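Local atomic coordinates of Plm1 (Streptomyces sp. HK803, PDB entry 4HXY), a protein that probably uses NADPH to reduce the beta-keto group of the nascent chain in the first module of the phoslactomycin polyketide synthase. Residues G26-L31 with S40-P45; G32-A37 with G59-A64; V85-S90 with G126-L131; R91-G96 with A162-Q167; W169-V174 with S427-S432. One frame throughout, in Å; residues are numbered along the deposited sequence.

Contact 1: residues G26-L31 with S40-P45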
# COMPACT_ATOMS: atom_id res chain seq x y z
N GLY A 26 -15.76 30.68 1.04
CA GLY A 26 -16.96 29.85 0.92
C GLY A 26 -17.36 29.21 2.23
O GLY A 26 -16.81 29.50 3.30
N ASN A 27 -18.32 28.30 2.12
CA ASN A 27 -18.91 27.62 3.25
C ASN A 27 -18.37 26.18 3.25
O ASN A 27 -18.89 25.33 2.53
CB ASN A 27 -20.43 27.63 3.06
CG ASN A 27 -21.19 27.04 4.23
OD1 ASN A 27 -20.68 26.92 5.35
ND2 ASN A 27 -22.44 26.67 3.97
N TRP A 28 -17.33 25.92 4.04
CA TRP A 28 -16.67 24.62 4.03
C TRP A 28 -17.04 23.78 5.22
O TRP A 28 -17.28 24.29 6.31
CB TRP A 28 -15.13 24.77 3.91
CG TRP A 28 -14.70 25.08 2.52
CD1 TRP A 28 -14.97 26.22 1.81
CD2 TRP A 28 -13.92 24.25 1.66
NE1 TRP A 28 -14.41 26.14 0.56
CE2 TRP A 28 -13.76 24.94 0.44
CE3 TRP A 28 -13.32 22.98 1.81
CZ2 TRP A 28 -13.03 24.41 -0.62
CZ3 TRP A 28 -12.62 22.46 0.75
CH2 TRP A 28 -12.48 23.18 -0.45
N LEU A 29 -17.05 22.47 5.00
CA LEU A 29 -17.31 21.49 6.04
C LEU A 29 -15.98 20.84 6.42
O LEU A 29 -15.26 20.37 5.57
CB LEU A 29 -18.27 20.42 5.52
CG LEU A 29 -18.45 19.18 6.39
CD1 LEU A 29 -19.15 19.54 7.68
CD2 LEU A 29 -19.22 18.15 5.63
N LEU A 30 -15.65 20.85 7.70
CA LEU A 30 -14.39 20.31 8.16
C LEU A 30 -14.68 19.05 8.94
O LEU A 30 -15.46 19.07 9.87
CB LEU A 30 -13.67 21.34 9.03
CG LEU A 30 -12.79 22.38 8.34
CD1 LEU A 30 -13.25 22.76 6.96
CD2 LEU A 30 -12.54 23.58 9.21
N LEU A 31 -14.03 17.96 8.54
CA LEU A 31 -14.24 16.66 9.15
C LEU A 31 -12.94 16.03 9.64
O LEU A 31 -11.88 16.41 9.21
CB LEU A 31 -14.92 15.69 8.18
CG LEU A 31 -16.25 16.16 7.63
CD1 LEU A 31 -16.73 15.23 6.56
CD2 LEU A 31 -17.25 16.26 8.75
N SER A 40 -8.36 28.04 10.37
CA SER A 40 -8.35 29.50 10.27
C SER A 40 -8.31 30.03 8.84
O SER A 40 -8.42 31.24 8.63
CB SER A 40 -7.19 30.07 11.08
OG SER A 40 -5.94 29.68 10.53
N LEU A 41 -8.16 29.15 7.85
CA LEU A 41 -8.25 29.53 6.44
C LEU A 41 -9.70 29.83 6.02
O LEU A 41 -9.92 30.47 5.00
CB LEU A 41 -7.68 28.44 5.54
CG LEU A 41 -6.16 28.28 5.54
CD1 LEU A 41 -5.77 27.01 4.80
CD2 LEU A 41 -5.49 29.49 4.90
N PHE A 42 -10.64 29.35 6.82
CA PHE A 42 -12.06 29.35 6.50
C PHE A 42 -12.79 30.31 7.42
O PHE A 42 -12.51 30.39 8.61
CB PHE A 42 -12.64 27.95 6.68
CG PHE A 42 -11.90 26.90 5.91
CD1 PHE A 42 -12.21 26.68 4.58
CD2 PHE A 42 -10.89 26.16 6.50
CE1 PHE A 42 -11.50 25.74 3.85
CE2 PHE A 42 -10.20 25.21 5.78
CZ PHE A 42 -10.50 24.99 4.46
N ASP A 43 -13.75 31.03 6.86
CA ASP A 43 -14.62 31.86 7.66
C ASP A 43 -15.82 31.01 8.03
O ASP A 43 -16.51 30.48 7.15
CB ASP A 43 -15.03 33.12 6.88
CG ASP A 43 -13.90 34.14 6.76
OD1 ASP A 43 -12.94 34.12 7.57
OD2 ASP A 43 -13.96 34.98 5.84
N ASP A 44 -16.05 30.86 9.33
CA ASP A 44 -17.20 30.18 9.87
C ASP A 44 -17.45 28.78 9.29
O ASP A 44 -18.56 28.46 8.87
CB ASP A 44 -18.43 31.07 9.69
CG ASP A 44 -18.23 32.45 10.32
OD1 ASP A 44 -17.99 33.43 9.58
OD2 ASP A 44 -18.27 32.53 11.56
N PRO A 45 -16.41 27.94 9.29
CA PRO A 45 -16.57 26.59 8.74
C PRO A 45 -17.53 25.74 9.54
O PRO A 45 -17.71 25.94 10.75
CB PRO A 45 -15.16 26.01 8.83
CG PRO A 45 -14.52 26.70 9.98
CD PRO A 45 -15.08 28.12 9.92
O HOH W 1 -16.15 27.99 5.59
O HOH W 2 -14.40 30.62 4.08
O HOH W 3 -17.78 31.70 5.00
O HOH W 4 -20.48 28.85 7.11
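The backbones draw together from G26 and D43, where waters lie between them, to W28 and P45, with W28 O 3.4 Å from P45 CA. F42 has CG anti to its carbonyl carbon (chi1 -54°), which carries the ring between W28 and L30. F42 CE1 comes over one face of the indole, 3.5 Å from W28 CG, and the two rings meet obliquely, their planes at 41°. L30 divides its methyls: CD1 sits over a face of the F42 ring as a CH-pi contact, while L30 CD2 reaches P45 CB at 3.6 Å. The opposite face of F42 is taken by CB of its own neighbour L41.

Where the backbones stand apart, water does the joining. One molecule, accepting from W28 N at 2.8 Å, also lies between G26 O and D43 O; another receives D43 N; a third donates to N27 OD1 and to D44 O, both at 2.6 Å. The carboxylate of D43 turns elsewhere, to R23. L147 of helix 137-148 packs on both W28 and F42. A loop running back alongside edge strand 28-32 of a parallel sheet is consistent with the truncated Rossmann fold of the structural subdomain in modular polyketide synthase ketoreductases.

Contact 2: residues G32-A37 with G59-A64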
# COMPACT_ATOMS: atom_id res chain seq x y z
N GLY A 32 -13.07 15.09 10.57
CA GLY A 32 -11.91 14.42 11.13
C GLY A 32 -11.21 15.37 12.07
O GLY A 32 -11.86 16.02 12.90
N GLU A 33 -9.90 15.49 11.93
CA GLU A 33 -9.14 16.39 12.77
C GLU A 33 -8.44 17.41 11.89
O GLU A 33 -7.38 17.16 11.34
CB GLU A 33 -8.10 15.63 13.58
CG GLU A 33 -7.41 16.48 14.63
CD GLU A 33 -6.69 15.65 15.68
OE1 GLU A 33 -6.81 14.39 15.66
OE2 GLU A 33 -5.99 16.26 16.52
N VAL A 34 -9.05 18.58 11.79
CA VAL A 34 -8.44 19.67 11.05
C VAL A 34 -7.79 20.60 12.07
O VAL A 34 -8.48 21.13 12.95
CB VAL A 34 -9.48 20.42 10.19
CG1 VAL A 34 -8.84 21.55 9.43
CG2 VAL A 34 -10.15 19.44 9.23
N PRO A 35 -6.48 20.79 11.98
CA PRO A 35 -5.79 21.52 13.03
C PRO A 35 -6.07 23.01 12.96
O PRO A 35 -6.52 23.52 11.94
CB PRO A 35 -4.32 21.23 12.75
CG PRO A 35 -4.26 21.02 11.30
CD PRO A 35 -5.54 20.31 10.95
N PRO A 36 -5.80 23.71 14.06
CA PRO A 36 -6.17 25.13 14.09
C PRO A 36 -5.56 25.99 13.00
O PRO A 36 -6.25 26.88 12.50
CB PRO A 36 -5.73 25.59 15.49
CG PRO A 36 -5.14 24.40 16.17
CD PRO A 36 -5.49 23.18 15.40
N ALA A 37 -4.31 25.72 12.62
CA ALA A 37 -3.64 26.53 11.58
C ALA A 37 -4.29 26.38 10.20
O ALA A 37 -4.09 27.23 9.34
CB ALA A 37 -2.16 26.19 11.49
N GLY A 59 -17.16 23.02 -0.18
CA GLY A 59 -16.09 22.03 -0.17
C GLY A 59 -16.06 21.29 1.16
O GLY A 59 -16.69 21.71 2.12
N VAL A 60 -15.32 20.18 1.19
CA VAL A 60 -15.13 19.38 2.41
C VAL A 60 -13.64 19.18 2.62
O VAL A 60 -12.92 18.82 1.68
CB VAL A 60 -15.85 18.01 2.33
CG1 VAL A 60 -15.66 17.22 3.62
CG2 VAL A 60 -17.37 18.22 2.03
N LEU A 61 -13.15 19.49 3.82
CA LEU A 61 -11.76 19.25 4.14
C LEU A 61 -11.71 18.24 5.27
O LEU A 61 -12.31 18.44 6.31
CB LEU A 61 -11.02 20.53 4.51
CG LEU A 61 -9.53 20.32 4.82
CD1 LEU A 61 -8.78 19.82 3.56
CD2 LEU A 61 -8.89 21.59 5.38
N VAL A 62 -11.04 17.12 5.00
CA VAL A 62 -10.93 16.02 5.93
C VAL A 62 -9.50 15.89 6.41
O VAL A 62 -8.58 15.73 5.63
CB VAL A 62 -11.29 14.67 5.28
CG1 VAL A 62 -11.23 13.55 6.31
CG2 VAL A 62 -12.68 14.72 4.61
N GLY A 63 -9.32 15.92 7.73
CA GLY A 63 -8.02 15.71 8.31
C GLY A 63 -7.95 14.30 8.84
O GLY A 63 -8.70 13.96 9.77
N ALA A 64 -7.08 13.47 8.25
CA ALA A 64 -7.06 12.03 8.51
C ALA A 64 -5.67 11.55 8.89
O ALA A 64 -4.70 11.83 8.22
CB ALA A 64 -7.51 11.29 7.27
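E33 and G63 meet through two flat peptide groups: the amide N of E33 approaches the carbonyl of G63 from 21° outside its plane, and the N-H points almost straight at the oxygen (2.9 Å between E33 N and G63 O, 173° at the hydrogen). Two weaker CA-H...O contacts flank this bond. G32 CA turns toward G63 O, and G63 CA lies 3.4 Å from E33 O. Both glycines suit their places, because a CB on G63 would collide with E33 O, and one on G32 with G63 O; G32 moreover has a positive phi.

V34 carries the side-chain part. With CG1 anti to the backbone N (chi1 180°), that methyl is directed at L61 CD2, 4.1 Å away, while CG2 rests on the neighbouring main chain, 3.8 Å from L61 O and 3.9 Å from G63 N. L61 in turn is backed by W86 and V88 of the next strand. Directly beyond, P35 takes the N-cap position of helix 36-39. A single parallel bridge at the strand end, followed at once by a turn into a helix, is what the start of a beta-alpha-beta crossover looks like in a Rossmann-like fold, here the unit of strand 28-32, helix 36-39 and strand 59-63.

Contact 3: residues V85-S90 with G126-L131; sequences VWCVTS and GGLVDL
W86 spreads its indole over the two glycines G126 and G127. From CB, whose closest neighbour across the strands is G127 O at 4.2 Å, the side chain passes to CG, anti to the carbonyl carbon (chi1 -78°), which lays the ring flat on their main chain. NE1 and CE2 of the five-membered ring are above G126 CA; CD2 is 3.7 Å from G127 N; CE3 meets G127 O at 3.5 Å and also V129 CG2. W86 CZ3 comes to 3.6 Å from G127 CA. At the far end CZ2 and CH2 lie near G126 O. Both CA atoms make CH-pi contacts with the same face, and a CB on either glycine would run into the indole.

Beyond the indole the strands pair in parallel, bonded in alternation through C87 N, V129 N, T89 N and L131 N. At the entrance V85 O takes two donors from one face of its plane, G126 N at 2.7 Å and G127 N at a longer 3.3 Å. On the side carrying C87 and L128, T89 OG1 donates to the anti lone pair of D130 OD1 (2.8 Å). That hydroxyl also accepts from W111 NE1, and D130 OD1 from A92 N, so the pair is tied to helix 105-120 and to the loop that leads out of strand 85-90. Strand 85-90, helix 105-120 and strand 125-131 thus form a beta-alpha-beta unit characteristic of a Rossmann-like sheet.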
# COMPACT_ATOMS: atom_id res chain seq x y z
N VAL A 85 -14.34 16.92 -2.08
CA VAL A 85 -13.85 16.40 -0.83
C VAL A 85 -12.34 16.25 -0.91
O VAL A 85 -11.81 15.46 -1.70
CB VAL A 85 -14.45 15.02 -0.54
CG1 VAL A 85 -13.90 14.45 0.75
CG2 VAL A 85 -15.99 15.14 -0.48
N TRP A 86 -11.67 17.02 -0.07
CA TRP A 86 -10.22 17.03 -0.01
C TRP A 86 -9.79 16.45 1.32
O TRP A 86 -10.43 16.71 2.34
CB TRP A 86 -9.72 18.48 -0.14
CG TRP A 86 -9.73 18.97 -1.54
CD1 TRP A 86 -10.74 19.66 -2.16
CD2 TRP A 86 -8.69 18.81 -2.51
NE1 TRP A 86 -10.39 19.91 -3.47
CE2 TRP A 86 -9.15 19.40 -3.71
CE3 TRP A 86 -7.44 18.21 -2.49
CZ2 TRP A 86 -8.37 19.41 -4.87
CZ3 TRP A 86 -6.68 18.21 -3.64
CH2 TRP A 86 -7.14 18.82 -4.81
N CYS A 87 -8.72 15.67 1.30
CA CYS A 87 -8.19 15.03 2.51
C CYS A 87 -6.74 15.44 2.72
O CYS A 87 -5.91 15.23 1.82
CB CYS A 87 -8.32 13.51 2.39
SG CYS A 87 -7.72 12.64 3.86
N VAL A 88 -6.44 16.01 3.89
CA VAL A 88 -5.06 16.37 4.23
C VAL A 88 -4.46 15.40 5.26
O VAL A 88 -5.12 14.97 6.20
CB VAL A 88 -4.90 17.81 4.75
CG1 VAL A 88 -5.12 18.80 3.63
CG2 VAL A 88 -5.86 18.09 5.94
N THR A 89 -3.21 15.04 5.02
CA THR A 89 -2.45 14.13 5.85
C THR A 89 -1.10 14.78 6.14
O THR A 89 -0.82 15.87 5.65
CB THR A 89 -2.18 12.82 5.11
OG1 THR A 89 -1.46 13.08 3.88
CG2 THR A 89 -3.49 12.13 4.78
N SER A 90 -0.32 14.13 7.00
CA SER A 90 1.10 14.45 7.20
C SER A 90 1.89 13.15 7.37
O SER A 90 1.38 12.16 7.90
CB SER A 90 1.27 15.37 8.43
OG SER A 90 0.91 14.67 9.59
N GLY A 126 -12.13 15.33 -4.40
CA GLY A 126 -11.22 16.38 -4.71
C GLY A 126 -9.82 15.83 -4.87
O GLY A 126 -9.28 15.74 -5.98
N GLY A 127 -9.25 15.39 -3.75
CA GLY A 127 -7.92 14.85 -3.78
C GLY A 127 -7.26 14.71 -2.42
O GLY A 127 -7.89 14.94 -1.37
N LEU A 128 -5.98 14.37 -2.47
CA LEU A 128 -5.13 14.17 -1.29
C LEU A 128 -4.02 15.21 -1.29
O LEU A 128 -3.42 15.47 -2.34
CB LEU A 128 -4.50 12.77 -1.34
CG LEU A 128 -5.47 11.62 -1.14
CD1 LEU A 128 -5.08 10.32 -1.91
CD2 LEU A 128 -5.59 11.35 0.36
N VAL A 129 -3.77 15.81 -0.13
CA VAL A 129 -2.63 16.70 0.06
C VAL A 129 -1.88 16.36 1.33
O VAL A 129 -2.45 16.38 2.41
CB VAL A 129 -3.03 18.18 0.12
CG1 VAL A 129 -1.76 19.05 0.06
CG2 VAL A 129 -4.00 18.54 -1.03
N ASP A 130 -0.59 16.05 1.18
CA ASP A 130 0.26 15.73 2.32
C ASP A 130 1.04 16.99 2.73
O ASP A 130 1.75 17.59 1.92
CB ASP A 130 1.20 14.57 2.02
CG ASP A 130 1.93 14.10 3.27
OD1 ASP A 130 1.30 13.43 4.14
OD2 ASP A 130 3.14 14.40 3.36
N LEU A 131 0.88 17.40 3.98
CA LEU A 131 1.47 18.64 4.47
C LEU A 131 2.55 18.32 5.49
O LEU A 131 2.56 17.25 6.08
CB LEU A 131 0.40 19.49 5.17
CG LEU A 131 -0.83 19.85 4.34
CD1 LEU A 131 -1.79 20.63 5.20
CD2 LEU A 131 -0.47 20.62 3.09

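Contact 4: residues R91-G96 with A162-Q167; sequences RAVGVG and AVRDGQ
R164 is brought against V93 and V95 by a bend in its chain: CG stands anti to the carbonyl carbon, and chi2 of -69° then folds the remainder over, toward the loop. V95 meets it with CG2, the methyl placed anti to its own carbonyl carbon by chi1 of 175°. This methyl covers one face of the guanidinium, 3.8 Å from R164 NE, and also packs at 3.6 Å on A162 CB. V93 approaches at the rim instead, its carbonyl oxygen lying near the guanidinium plane with V93 O 3.0 Å from R164 NH2, and its CG2 beside the same nitrogen.

Two acids complete the surroundings: R164 NH2 forms a salt bridge with D130 and R164 NE another with D100. On the strand side, R164 NH1 donates to V163 O at 2.9 Å, which, with the two salt bridges, limits the rotation of the group. A methionine here would probably leave both carboxylates without their cationic mate and the loop 91-96 less firmly joined to strand 160-164. W12 of strand 6-14 lies against V93, V95 and A162. The chemistry is that of a buried cation covered on a face by a methyl while its N-H groups turn to acids and a carbonyl; the guanidinium is likely to stabilise both carboxylates in their charged form.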
# COMPACT_ATOMS: atom_id res chain seq x y z
N ARG A 91 3.11 13.15 6.83
CA ARG A 91 4.03 12.01 6.89
C ARG A 91 3.52 10.80 6.09
O ARG A 91 3.98 9.70 6.31
CB ARG A 91 4.34 11.61 8.35
CG ARG A 91 5.00 12.70 9.22
CD ARG A 91 5.00 12.33 10.71
NE ARG A 91 5.73 11.09 10.97
CZ ARG A 91 5.47 10.22 11.95
NH1 ARG A 91 4.47 10.42 12.81
NH2 ARG A 91 6.22 9.13 12.06
N ALA A 92 2.60 11.01 5.14
CA ALA A 92 1.92 9.91 4.46
C ALA A 92 2.68 9.42 3.22
O ALA A 92 2.51 8.27 2.80
CB ALA A 92 0.48 10.29 4.11
N VAL A 93 3.52 10.29 2.67
CA VAL A 93 4.27 10.05 1.43
C VAL A 93 5.71 10.54 1.56
O VAL A 93 6.01 11.44 2.37
CB VAL A 93 3.59 10.74 0.20
CG1 VAL A 93 2.17 10.20 -0.01
CG2 VAL A 93 3.54 12.26 0.34
N GLY A 94 6.59 9.92 0.77
CA GLY A 94 8.01 10.27 0.72
C GLY A 94 8.26 10.91 -0.63
O GLY A 94 8.30 10.21 -1.64
N VAL A 95 8.40 12.23 -0.66
CA VAL A 95 8.64 12.93 -1.92
C VAL A 95 10.05 12.71 -2.48
O VAL A 95 10.26 12.79 -3.69
CB VAL A 95 8.34 14.42 -1.79
CG1 VAL A 95 8.70 15.14 -3.08
CG2 VAL A 95 6.86 14.63 -1.46
N GLY A 96 11.00 12.41 -1.61
CA GLY A 96 12.40 12.19 -2.00
C GLY A 96 13.22 13.46 -1.93
O GLY A 96 14.23 13.59 -2.64
N ALA A 162 1.68 17.00 -2.58
CA ALA A 162 2.42 17.15 -1.36
C ALA A 162 3.01 18.55 -1.30
O ALA A 162 3.45 19.10 -2.32
CB ALA A 162 3.53 16.09 -1.26
N VAL A 163 3.00 19.12 -0.11
CA VAL A 163 3.66 20.41 0.15
C VAL A 163 4.97 20.17 0.89
O VAL A 163 5.02 19.48 1.90
CB VAL A 163 2.75 21.39 0.94
CG1 VAL A 163 3.50 22.70 1.16
CG2 VAL A 163 1.46 21.63 0.20
N ARG A 164 6.06 20.69 0.32
CA ARG A 164 7.40 20.58 0.92
C ARG A 164 8.09 21.91 0.73
O ARG A 164 8.18 22.41 -0.39
CB ARG A 164 8.22 19.47 0.26
CG ARG A 164 7.64 18.04 0.42
CD ARG A 164 7.71 17.54 1.85
NE ARG A 164 7.29 16.14 1.99
CZ ARG A 164 6.05 15.74 2.26
NH1 ARG A 164 5.05 16.61 2.41
NH2 ARG A 164 5.81 14.45 2.38
N ASP A 165 8.52 22.50 1.84
CA ASP A 165 9.16 23.84 1.85
C ASP A 165 8.35 24.87 1.06
O ASP A 165 8.89 25.66 0.27
CB ASP A 165 10.61 23.76 1.35
CG ASP A 165 11.48 24.94 1.85
OD1 ASP A 165 11.05 25.69 2.76
OD2 ASP A 165 12.62 25.09 1.34
N GLY A 166 7.04 24.83 1.24
CA GLY A 166 6.15 25.77 0.55
C GLY A 166 5.91 25.54 -0.93
O GLY A 166 5.23 26.33 -1.57
N GLN A 167 6.46 24.47 -1.49
CA GLN A 167 6.27 24.15 -2.90
C GLN A 167 5.32 22.97 -3.03
O GLN A 167 5.32 22.10 -2.17
CB GLN A 167 7.60 23.77 -3.54
CG GLN A 167 8.63 24.88 -3.51
CD GLN A 167 8.37 25.89 -4.59
OE1 GLN A 167 8.67 25.65 -5.76
NE2 GLN A 167 7.77 27.02 -4.21

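Contact 5: residues W169-V174 with S427-S432; sequences WARRLV and SPLFGS
L173 and L429 make the one direct backbone bond between the segments, L173 N donating to L429 O at 2.9 Å and 166°. A water strengthens the join by donating to both L173 O and L429 O and accepting from S432 N. Beside it, L173 CB touches L429 CG, and L173 CD1 comes to the edge of the F430 ring, 3.9 Å from CE1. L429 reaches back with CD1 to lie 3.4 Å from R171 NH1, while its CD2 covers a face of F430.

R172 bends at chi2 (-71°) and crosses P428 at about a right angle, with R172 CD 3.5 Å from P428 O. Its guanidinium is held by other partners: NH1 donates to R171 O at 3.0 Å, and NH2 forms a salt bridge with E158. A leucine in its place would probably leave E158 without its countercharge and R171 O without the NH1 donor. R171 runs out extended to E10, with Q160 and I326 O as further partners.

Around this shell, F430 meets F417 and F421 of helix 414-421 and W327 of helix 324-327 edge to face. The short 3-10 segment 428-432 therefore lies between those helices and strand 167-175, which itself pairs antiparallel with strands 6-14 and 160-164.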
# COMPACT_ATOMS: atom_id res chain seq x y z
N TRP A 169 4.16 19.53 -4.98
CA TRP A 169 4.68 18.40 -5.74
C TRP A 169 3.51 17.49 -6.08
O TRP A 169 2.62 17.32 -5.26
CB TRP A 169 5.69 17.61 -4.93
CG TRP A 169 6.97 18.35 -4.63
CD1 TRP A 169 7.15 19.35 -3.73
CD2 TRP A 169 8.24 18.12 -5.25
NE1 TRP A 169 8.45 19.78 -3.76
CE2 TRP A 169 9.15 19.03 -4.67
CE3 TRP A 169 8.70 17.25 -6.24
CZ2 TRP A 169 10.49 19.10 -5.06
CZ3 TRP A 169 10.03 17.28 -6.59
CH2 TRP A 169 10.91 18.22 -6.02
N ALA A 170 3.52 16.93 -7.29
CA ALA A 170 2.44 16.05 -7.76
C ALA A 170 2.96 14.65 -8.02
O ALA A 170 4.04 14.47 -8.61
CB ALA A 170 1.80 16.62 -9.03
N ARG A 171 2.16 13.67 -7.61
CA ARG A 171 2.54 12.24 -7.67
C ARG A 171 2.42 11.69 -9.08
O ARG A 171 1.46 12.00 -9.80
CB ARG A 171 1.64 11.43 -6.75
CG ARG A 171 2.13 10.03 -6.49
CD ARG A 171 1.37 9.39 -5.35
NE ARG A 171 1.71 7.97 -5.20
CZ ARG A 171 1.04 6.96 -5.72
NH1 ARG A 171 -0.04 7.16 -6.48
NH2 ARG A 171 1.49 5.72 -5.51
N ARG A 172 3.41 10.89 -9.46
CA ARG A 172 3.46 10.25 -10.77
C ARG A 172 3.91 8.81 -10.64
O ARG A 172 4.61 8.45 -9.67
CB ARG A 172 4.46 10.96 -11.66
CG ARG A 172 4.16 12.43 -11.89
CD ARG A 172 2.96 12.61 -12.77
NE ARG A 172 2.73 14.02 -13.07
CZ ARG A 172 1.77 14.79 -12.55
NH1 ARG A 172 0.91 14.31 -11.67
NH2 ARG A 172 1.66 16.07 -12.94
N LEU A 173 3.52 7.98 -11.60
CA LEU A 173 3.98 6.60 -11.70
C LEU A 173 4.76 6.50 -12.99
O LEU A 173 4.23 6.87 -14.05
CB LEU A 173 2.79 5.62 -11.69
CG LEU A 173 2.96 4.09 -11.62
CD1 LEU A 173 3.25 3.52 -13.01
CD2 LEU A 173 4.01 3.68 -10.55
N VAL A 174 6.02 6.11 -12.90
CA VAL A 174 6.91 6.03 -14.06
C VAL A 174 7.66 4.70 -14.12
O VAL A 174 7.79 4.00 -13.12
CB VAL A 174 7.93 7.17 -14.06
CG1 VAL A 174 7.22 8.52 -14.26
CG2 VAL A 174 8.80 7.14 -12.79
N SER A 427 -6.68 10.89 -14.82
CA SER A 427 -5.58 10.56 -13.92
C SER A 427 -4.26 11.17 -14.37
O SER A 427 -3.61 10.63 -15.27
CB SER A 427 -5.37 9.06 -13.83
OG SER A 427 -4.21 8.79 -13.02
N PRO A 428 -3.83 12.26 -13.73
CA PRO A 428 -2.51 12.77 -14.09
C PRO A 428 -1.35 11.88 -13.63
O PRO A 428 -0.22 12.10 -14.03
CB PRO A 428 -2.47 14.13 -13.41
CG PRO A 428 -3.42 14.03 -12.29
CD PRO A 428 -4.52 13.11 -12.76
N LEU A 429 -1.66 10.88 -12.79
CA LEU A 429 -0.65 9.94 -12.29
C LEU A 429 0.12 9.25 -13.42
O LEU A 429 1.32 8.99 -13.26
CB LEU A 429 -1.33 8.89 -11.41
CG LEU A 429 -0.42 7.88 -10.71
CD1 LEU A 429 0.41 8.53 -9.61
CD2 LEU A 429 -1.25 6.73 -10.15
N PHE A 430 -0.55 8.96 -14.53
CA PHE A 430 0.03 8.18 -15.61
C PHE A 430 0.42 9.00 -16.83
O PHE A 430 0.53 8.47 -17.93
CB PHE A 430 -0.96 7.11 -16.03
CG PHE A 430 -1.25 6.10 -14.98
CD1 PHE A 430 -0.26 5.24 -14.56
CD2 PHE A 430 -2.51 6.00 -14.41
CE1 PHE A 430 -0.51 4.28 -13.60
CE2 PHE A 430 -2.76 5.04 -13.44
CZ PHE A 430 -1.75 4.19 -13.04
N GLY A 431 0.68 10.29 -16.63
CA GLY A 431 1.09 11.16 -17.74
C GLY A 431 2.18 10.63 -18.66
O GLY A 431 2.15 10.84 -19.87
N SER A 432 3.14 9.89 -18.09
CA SER A 432 4.28 9.40 -18.86
C SER A 432 3.92 8.24 -19.82
O SER A 432 4.72 7.87 -20.67
CB SER A 432 5.40 8.96 -17.92
OG SER A 432 5.05 7.79 -17.19
O HOH W 5 3.45 9.25 -15.17

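Overall arrangement
Contacts 1 to 4 follow the N-terminal part of the chain across neighbouring strands, in the order 28-32, 59-63, 85-90, 125-131 and 160-164. Contacts 1 and 2 alternate along the sequence and lie about 9 Å apart between centres; contact 2 is again about 9 Å from contact 3, which alternates with contact 4 at about 12 Å, both measured between centres. D130 O meets V163 N where the neighbouring strands of those last two run together. Contact 5 continues through strand 167-175, its centre about 30 Å from that of contact 1, and there the C-terminal segment returns across 252 intervening residues that include the NADPH-binding region. The N-terminal Rossmann-like part is thus linked to the chain end that follows the cofactor-binding part.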